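Local coordinates for protein ornithine cyclodeaminase (Methanocaldococcus jannaschii, PDB 3MGJ) that probably catalyses, as the full-length NAD-dependent enzyme, the conversion of ornithine to proline with release of ammonia, this chain being its N-terminal domain, at residues I17-M28 with H60-L71. Sequence-based numbering, arbitrary orientation.
Sequences ILPKVFDKILDM and HVDEILNELRDL
The CA atoms of V21 and L68 (6.6 Å) and of I25 and I64 (6.4 Å) are nearest across the two helices, whose axes approach to 10.1 Å and run nearly antiparallel, at 152° between N-to-C directions. That sense sets the C-terminal end of 17-28 beside H60 and its first turn beside L71. At the latter end, L71 reaches across with CD1, which lies 3.6 Å from CD1 of I17 and equally near CG2 of V21. One turn earlier in its helix, L68 turns its two methyls to I25, CD2 standing 4.1 Å from CG1 of I25, the two side chains meeting at about a right angle. I25 CG1 also touches CG2 of I64. This apolar row packs on the sheet: both helices cover one face of the four-stranded antiparallel sheet of a ferredoxin-like βαββαβ fold, and I25 and I64 both rest on V53 of strand 47-55. M28, a selenomethionine in this crystal, lays its SE against I64, 4.0 Å from CG1, and the same SE touches CG of E67, the two side chains crossing obliquely. On the side away from the sheet, K24 and E67 make a long salt bridge, NZ to OE1 3.7 Å, at the partly exposed margin. The one hydrogen bond between the two segments runs from H60. With CG anti to the backbone N (chi1 -176°), its ring swings toward M28, and NE2 donates to the M28 carbonyl O at 2.8 Å; the acceptor lies in the ring plane, but the bond is bent (N-H...O 141°) and NE2 is tilted out of the carbonyl plane. A leucine in place of H60 would probably leave that carbonyl without its donor and the chain after helix 17-27 less firmly held. On the ring's other nitrogen, ND1 gives a weak hydrogen bond to E63 OE1, which may help orient the imidazole.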
ATOM      1  N   ILE A  17       9.034  -4.755  -2.776  1.00 39.44           N
ATOM      2  CA  ILE A  17       9.086  -3.821  -3.898  1.00 41.16           C
ATOM      3  C   ILE A  17       9.040  -2.356  -3.479  1.00 37.34           C
ATOM      4  O   ILE A  17       9.827  -1.545  -3.962  1.00 37.55           O
ATOM      5  CB  ILE A  17       7.950  -4.062  -4.928  1.00 40.06           C
ATOM      6  CG1 ILE A  17       8.240  -3.295  -6.212  1.00 37.50           C
ATOM      7  CG2 ILE A  17       6.625  -3.577  -4.390  1.00 42.34           C
ATOM      8  CD1 ILE A  17       9.602  -3.616  -6.789  1.00 43.05           C
ATOM      9  N   LEU A  18       8.121  -2.018  -2.589  1.00 31.48           N
ATOM     10  CA  LEU A  18       7.962  -0.629  -2.186  1.00 36.23           C
ATOM     11  C   LEU A  18       9.187  -0.059  -1.501  1.00 35.85           C
ATOM     12  O   LEU A  18       9.656   1.009  -1.869  1.00 35.68           O
ATOM     13  CB  LEU A  18       6.761  -0.460  -1.262  1.00 39.74           C
ATOM     14  CG  LEU A  18       5.395  -0.492  -1.918  1.00 33.68           C
ATOM     15  CD1 LEU A  18       4.408  -0.050  -0.882  1.00 36.36           C
ATOM     16  CD2 LEU A  18       5.422   0.432  -3.099  1.00 30.23           C
ATOM     17  N   PRO A  19       9.694  -0.757  -0.477  1.00 39.17           N
ATOM     18  CA  PRO A  19      10.865  -0.245   0.235  1.00 38.62           C
ATOM     19  C   PRO A  19      12.061  -0.191  -0.686  1.00 39.11           C
ATOM     20  O   PRO A  19      12.987   0.585  -0.457  1.00 41.47           O
ATOM     21  CB  PRO A  19      11.100  -1.297   1.311  1.00 41.32           C
ATOM     22  CG  PRO A  19       9.783  -1.974   1.478  1.00 39.88           C
ATOM     23  CD  PRO A  19       9.180  -1.994   0.132  1.00 40.06           C
ATOM     24  N   LYS A  20      12.046  -1.024  -1.714  1.00 35.77           N
ATOM     25  CA  LYS A  20      13.118  -1.027  -2.680  1.00 35.88           C
ATOM     26  C   LYS A  20      13.000   0.191  -3.590  1.00 37.32           C
ATOM     27  O   LYS A  20      13.959   0.941  -3.749  1.00 38.80           O
ATOM     28  CB  LYS A  20      13.098  -2.319  -3.487  1.00 41.40           C
ATOM     29  CG  LYS A  20      13.939  -3.440  -2.895  1.00 44.70           C
ATOM     30  CD  LYS A  20      13.742  -4.722  -3.683  1.00 47.62           C
ATOM     31  CE  LYS A  20      14.428  -5.905  -3.025  1.00 57.91           C
ATOM     32  NZ  LYS A  20      13.835  -7.201  -3.465  1.00 59.94           N
ATOM     33  N   VAL A  21      11.828   0.403  -4.178  1.00 34.31           N
ATOM     34  CA  VAL A  21      11.611   1.610  -4.958  1.00 31.36           C
ATOM     35  C   VAL A  21      12.006   2.864  -4.179  1.00 32.59           C
ATOM     36  O   VAL A  21      12.780   3.681  -4.664  1.00 31.59           O
ATOM     37  CB  VAL A  21      10.161   1.720  -5.437  1.00 27.28           C
ATOM     38  CG1 VAL A  21       9.839   3.133  -5.822  1.00 27.19           C
ATOM     39  CG2 VAL A  21       9.956   0.827  -6.610  1.00 28.93           C
ATOM     40  N   PHE A  22      11.472   3.006  -2.971  1.00 30.01           N
ATOM     41  CA  PHE A  22      11.760   4.147  -2.118  1.00 29.90           C
ATOM     42  C   PHE A  22      13.248   4.319  -1.874  1.00 34.35           C
ATOM     43  O   PHE A  22      13.800   5.419  -1.950  1.00 33.34           O
ATOM     44  CB  PHE A  22      11.077   3.953  -0.767  1.00 34.91           C
ATOM     45  CG  PHE A  22       9.588   3.875  -0.853  1.00 35.73           C
ATOM     46  CD1 PHE A  22       8.924   4.311  -1.989  1.00 34.53           C
ATOM     47  CD2 PHE A  22       8.845   3.380   0.198  1.00 35.78           C
ATOM     48  CE1 PHE A  22       7.553   4.250  -2.069  1.00 33.02           C
ATOM     49  CE2 PHE A  22       7.474   3.317   0.121  1.00 35.20           C
ATOM     50  CZ  PHE A  22       6.825   3.752  -1.013  1.00 34.00           C
ATOM     51  N   ASP A  23      13.894   3.213  -1.552  1.00 37.59           N
ATOM     52  CA  ASP A  23      15.311   3.229  -1.260  1.00 37.94           C
ATOM     53  C   ASP A  23      16.113   3.717  -2.436  1.00 35.64           C
ATOM     54  O   ASP A  23      17.048   4.489  -2.273  1.00 37.79           O
ATOM     55  CB  ASP A  23      15.779   1.839  -0.843  1.00 43.24           C
ATOM     56  CG  ASP A  23      15.677   1.621   0.656  1.00 47.71           C
ATOM     57  OD1 ASP A  23      15.589   2.631   1.394  1.00 46.26           O
ATOM     58  OD2 ASP A  23      15.706   0.445   1.087  1.00 49.81           O
ATOM     59  N   LYS A  24      15.737   3.263  -3.623  1.00 33.15           N
ATOM     60  CA  LYS A  24      16.478   3.602  -4.816  1.00 34.17           C
ATOM     61  C   LYS A  24      16.348   5.081  -5.130  1.00 35.28           C
ATOM     62  O   LYS A  24      17.349   5.771  -5.279  1.00 39.43           O
ATOM     63  CB  LYS A  24      16.036   2.740  -5.990  1.00 34.19           C
ATOM     64  CG  LYS A  24      17.076   2.657  -7.092  1.00 40.24           C
ATOM     65  CD  LYS A  24      18.328   1.875  -6.692  1.00 40.77           C
ATOM     66  CE  LYS A  24      19.568   2.435  -7.358  1.00 46.72           C
ATOM     67  NZ  LYS A  24      20.577   1.381  -7.674  1.00 55.88           N
ATOM     68  N   ILE A  25      15.116   5.569  -5.211  1.00 33.68           N
ATOM     69  CA  ILE A  25      14.864   7.001  -5.293  1.00 35.60           C
ATOM     70  C   ILE A  25      15.699   7.815  -4.276  1.00 36.50           C
ATOM     71  O   ILE A  25      16.467   8.698  -4.672  1.00 36.20           O
ATOM     72  CB  ILE A  25      13.363   7.314  -5.137  1.00 32.92           C
ATOM     73  CG1 ILE A  25      12.533   6.364  -6.004  1.00 31.80           C
ATOM     74  CG2 ILE A  25      13.079   8.758  -5.496  1.00 32.30           C
ATOM     75  CD1 ILE A  25      11.034   6.574  -5.894  1.00 28.46           C
ATOM     76  N   LEU A  26      15.575   7.511  -2.983  1.00 34.49           N
ATOM     77  CA  LEU A  26      16.364   8.226  -1.965  1.00 34.73           C
ATOM     78  C   LEU A  26      17.874   8.127  -2.194  1.00 40.93           C
ATOM     79  O   LEU A  26      18.542   9.159  -2.299  1.00 45.20           O
ATOM     80  CB  LEU A  26      15.991   7.811  -0.538  1.00 33.92           C
ATOM     81  CG  LEU A  26      14.539   8.101  -0.114  1.00 32.81           C
ATOM     82  CD1 LEU A  26      14.150   7.339   1.137  1.00 36.57           C
ATOM     83  CD2 LEU A  26      14.288   9.567   0.082  1.00 33.11           C
ATOM     84  N   ASP A  27      18.417   6.912  -2.291  1.00 39.28           N
ATOM     85  CA  ASP A  27      19.818   6.747  -2.712  1.00 41.26           C
ATOM     86  C   ASP A  27      20.245   7.714  -3.838  1.00 42.12           C
ATOM     87  O   ASP A  27      21.323   8.297  -3.787  1.00 42.78           O
ATOM     88  CB  ASP A  27      20.097   5.317  -3.188  1.00 41.60           C
ATOM     89  CG  ASP A  27      20.196   4.308  -2.050  1.00 47.07           C
ATOM     90  OD1 ASP A  27      20.195   4.708  -0.849  1.00 46.94           O
ATOM     91  OD2 ASP A  27      20.274   3.098  -2.386  1.00 44.89           O
HETATM   92  N   MSE A  28      19.418   7.872  -4.868  1.00 39.59           N
HETATM   93  CA  MSE A  28      19.830   8.678  -6.004  1.00 39.98           C
HETATM   94  C   MSE A  28      19.572  10.168  -5.827  1.00 42.75           C
HETATM   95  O   MSE A  28      19.829  10.952  -6.732  1.00 41.62           O
HETATM   96  CB  MSE A  28      19.164   8.195  -7.274  1.00 38.45           C
HETATM   97  CG  MSE A  28      19.356   6.728  -7.543  1.00 40.78           C
HETATM   98 SE   MSE A  28      18.813   6.273  -9.369  0.79 50.93          SE
HETATM   99  CE  MSE A  28      17.550   4.920  -8.864  1.00 40.82           C
ATOM    100  N   HIS A  60      17.937  14.046 -14.532  1.00 42.96           N
ATOM    101  CA  HIS A  60      18.205  13.197 -13.396  1.00 41.16           C
ATOM    102  C   HIS A  60      17.015  12.319 -12.986  1.00 43.36           C
ATOM    103  O   HIS A  60      17.172  11.127 -12.713  1.00 42.65           O
ATOM    104  CB  HIS A  60      18.654  14.065 -12.232  1.00 41.29           C
ATOM    105  CG  HIS A  60      19.057  13.283 -11.028  1.00 41.81           C
ATOM    106  ND1 HIS A  60      20.177  12.483 -11.004  1.00 42.42           N
ATOM    107  CD2 HIS A  60      18.489  13.170  -9.807  1.00 38.92           C
ATOM    108  CE1 HIS A  60      20.277  11.911  -9.822  1.00 40.45           C
ATOM    109  NE2 HIS A  60      19.266  12.315  -9.076  1.00 36.38           N
ATOM    110  N   VAL A  61      15.825  12.906 -12.933  1.00 41.43           N
ATOM    111  CA  VAL A  61      14.628  12.131 -12.658  1.00 37.94           C
ATOM    112  C   VAL A  61      14.457  11.005 -13.678  1.00 39.49           C
ATOM    113  O   VAL A  61      14.003   9.911 -13.346  1.00 39.03           O
ATOM    114  CB  VAL A  61      13.381  13.018 -12.660  1.00 38.84           C
ATOM    115  CG1 VAL A  61      12.114  12.166 -12.651  1.00 33.56           C
ATOM    116  CG2 VAL A  61      13.415  13.966 -11.481  1.00 35.58           C
ATOM    117  N   ASP A  62      14.832  11.275 -14.923  1.00 42.38           N
ATOM    118  CA  ASP A  62      14.756  10.272 -15.976  1.00 42.28           C
ATOM    119  C   ASP A  62      15.694   9.113 -15.682  1.00 43.26           C
ATOM    120  O   ASP A  62      15.403   7.960 -15.991  1.00 43.05           O
ATOM    121  CB  ASP A  62      15.098  10.890 -17.323  1.00 47.15           C
ATOM    122  CG  ASP A  62      14.065  11.900 -17.779  1.00 52.59           C
ATOM    123  OD1 ASP A  62      12.855  11.594 -17.727  1.00 53.90           O
ATOM    124  OD2 ASP A  62      14.469  13.002 -18.201  1.00 55.73           O
ATOM    125  N   GLU A  63      16.828   9.434 -15.084  1.00 41.98           N
ATOM    126  CA  GLU A  63      17.763   8.430 -14.646  1.00 38.88           C
ATOM    127  C   GLU A  63      17.116   7.532 -13.627  1.00 38.85           C
ATOM    128  O   GLU A  63      17.276   6.319 -13.669  1.00 41.58           O
ATOM    129  CB  GLU A  63      18.939   9.112 -13.984  1.00 44.27           C
ATOM    130  CG  GLU A  63      20.131   9.274 -14.858  1.00 46.99           C
ATOM    131  CD  GLU A  63      21.312   9.703 -14.053  1.00 56.92           C
ATOM    132  OE1 GLU A  63      21.106  10.479 -13.093  1.00 53.11           O
ATOM    133  OE2 GLU A  63      22.437   9.252 -14.364  1.00 67.61           O
ATOM    134  N   ILE A  64      16.403   8.145 -12.689  1.00 38.79           N
ATOM    135  CA  ILE A  64      15.762   7.419 -11.609  1.00 36.92           C
ATOM    136  C   ILE A  64      14.677   6.553 -12.176  1.00 34.90           C
ATOM    137  O   ILE A  64      14.648   5.358 -11.968  1.00 37.72           O
ATOM    138  CB  ILE A  64      15.158   8.376 -10.571  1.00 36.11           C
ATOM    139  CG1 ILE A  64      16.261   9.238  -9.949  1.00 35.96           C
ATOM    140  CG2 ILE A  64      14.436   7.596  -9.502  1.00 35.50           C
ATOM    141  CD1 ILE A  64      15.780  10.259  -8.958  1.00 34.27           C
ATOM    142  N   LEU A  65      13.786   7.161 -12.930  1.00 35.70           N
ATOM    143  CA  LEU A  65      12.738   6.398 -13.584  1.00 39.66           C
ATOM    144  C   LEU A  65      13.241   5.183 -14.356  1.00 39.33           C
ATOM    145  O   LEU A  65      12.589   4.151 -14.349  1.00 41.60           O
ATOM    146  CB  LEU A  65      11.891   7.298 -14.478  1.00 38.82           C
ATOM    147  CG  LEU A  65      11.111   8.372 -13.730  1.00 34.37           C
ATOM    148  CD1 LEU A  65       9.992   8.789 -14.607  1.00 46.40           C
ATOM    149  CD2 LEU A  65      10.558   7.845 -12.438  1.00 33.45           C
ATOM    150  N   ASN A  66      14.389   5.297 -15.016  1.00 39.15           N
ATOM    151  CA  ASN A  66      14.944   4.163 -15.753  1.00 44.27           C
ATOM    152  C   ASN A  66      15.442   3.015 -14.870  1.00 46.87           C
ATOM    153  O   ASN A  66      15.215   1.846 -15.174  1.00 48.79           O
ATOM    154  CB  ASN A  66      16.010   4.620 -16.745  1.00 45.90           C
ATOM    155  CG  ASN A  66      15.411   5.397 -17.926  1.00 60.56           C
ATOM    156  OD1 ASN A  66      16.124   6.056 -18.688  1.00 60.95           O
ATOM    157  ND2 ASN A  66      14.084   5.330 -18.069  1.00 62.40           N
ATOM    158  N   GLU A  67      16.103   3.350 -13.772  1.00 41.05           N
ATOM    159  CA  GLU A  67      16.387   2.385 -12.724  1.00 43.35           C
ATOM    160  C   GLU A  67      15.127   1.696 -12.188  1.00 45.67           C
ATOM    161  O   GLU A  67      15.121   0.480 -11.950  1.00 46.93           O
ATOM    162  CB  GLU A  67      17.063   3.098 -11.573  1.00 43.94           C
ATOM    163  CG  GLU A  67      18.498   3.432 -11.843  1.00 48.20           C
ATOM    164  CD  GLU A  67      19.364   2.214 -11.726  1.00 53.16           C
ATOM    165  OE1 GLU A  67      18.987   1.301 -10.959  1.00 57.05           O
ATOM    166  OE2 GLU A  67      20.407   2.165 -12.405  1.00 56.31           O
ATOM    167  N   LEU A  68      14.075   2.482 -11.974  1.00 41.97           N
ATOM    168  CA  LEU A  68      12.814   1.959 -11.466  1.00 38.83           C
ATOM    169  C   LEU A  68      12.157   1.097 -12.523  1.00 42.99           C
ATOM    170  O   LEU A  68      11.435   0.150 -12.210  1.00 43.07           O
ATOM    171  CB  LEU A  68      11.879   3.103 -11.081  1.00 35.79           C
ATOM    172  CG  LEU A  68      11.825   3.643  -9.657  1.00 29.88           C
ATOM    173  CD1 LEU A  68      13.101   3.391  -8.880  1.00 32.53           C
ATOM    174  CD2 LEU A  68      11.520   5.103  -9.742  1.00 28.71           C
ATOM    175  N   ARG A  69      12.399   1.441 -13.784  1.00 44.28           N
ATOM    176  CA  ARG A  69      11.850   0.676 -14.887  1.00 47.80           C
ATOM    177  C   ARG A  69      12.517  -0.703 -14.984  1.00 51.87           C
ATOM    178  O   ARG A  69      11.873  -1.688 -15.353  1.00 50.48           O
ATOM    179  CB  ARG A  69      11.990   1.456 -16.188  1.00 50.99           C
ATOM    180  CG  ARG A  69      11.473   0.739 -17.419  1.00 52.81           C
ATOM    181  CD  ARG A  69      12.190   1.259 -18.659  1.00 57.47           C
ATOM    182  NE  ARG A  69      13.639   1.137 -18.517  1.00 60.31           N
ATOM    183  CZ  ARG A  69      14.538   1.756 -19.278  1.00 63.75           C
ATOM    184  NH1 ARG A  69      14.152   2.560 -20.267  1.00 62.69           N
ATOM    185  NH2 ARG A  69      15.833   1.569 -19.042  1.00 65.98           N
ATOM    186  N   ASP A  70      13.798  -0.772 -14.623  1.00 52.69           N
ATOM    187  CA  ASP A  70      14.552  -2.026 -14.683  1.00 52.56           C
ATOM    188  C   ASP A  70      14.240  -2.935 -13.517  1.00 51.33           C
ATOM    189  O   ASP A  70      14.300  -4.157 -13.633  1.00 56.51           O
ATOM    190  CB  ASP A  70      16.051  -1.761 -14.728  1.00 55.07           C
ATOM    191  CG  ASP A  70      16.504  -1.206 -16.065  1.00 62.87           C
ATOM    192  OD1 ASP A  70      15.699  -1.285 -17.028  1.00 62.45           O
ATOM    193  OD2 ASP A  70      17.659  -0.695 -16.149  1.00 65.42           O
ATOM    194  N   LEU A  71      13.930  -2.321 -12.385  1.00 48.51           N
ATOM    195  CA  LEU A  71      13.451  -3.025 -11.199  1.00 46.40           C
ATOM    196  C   LEU A  71      12.179  -3.809 -11.495  1.00 48.47           C
ATOM    197  O   LEU A  71      12.042  -4.959 -11.090  1.00 49.57           O
ATOM    198  CB  LEU A  71      13.124  -2.004 -10.127  1.00 43.41           C
ATOM    199  CG  LEU A  71      13.400  -2.285  -8.664  1.00 43.30           C
ATOM    200  CD1 LEU A  71      12.364  -1.530  -7.886  1.00 36.98           C
ATOM    201  CD2 LEU A  71      13.358  -3.758  -8.350  1.00 44.43           C
TER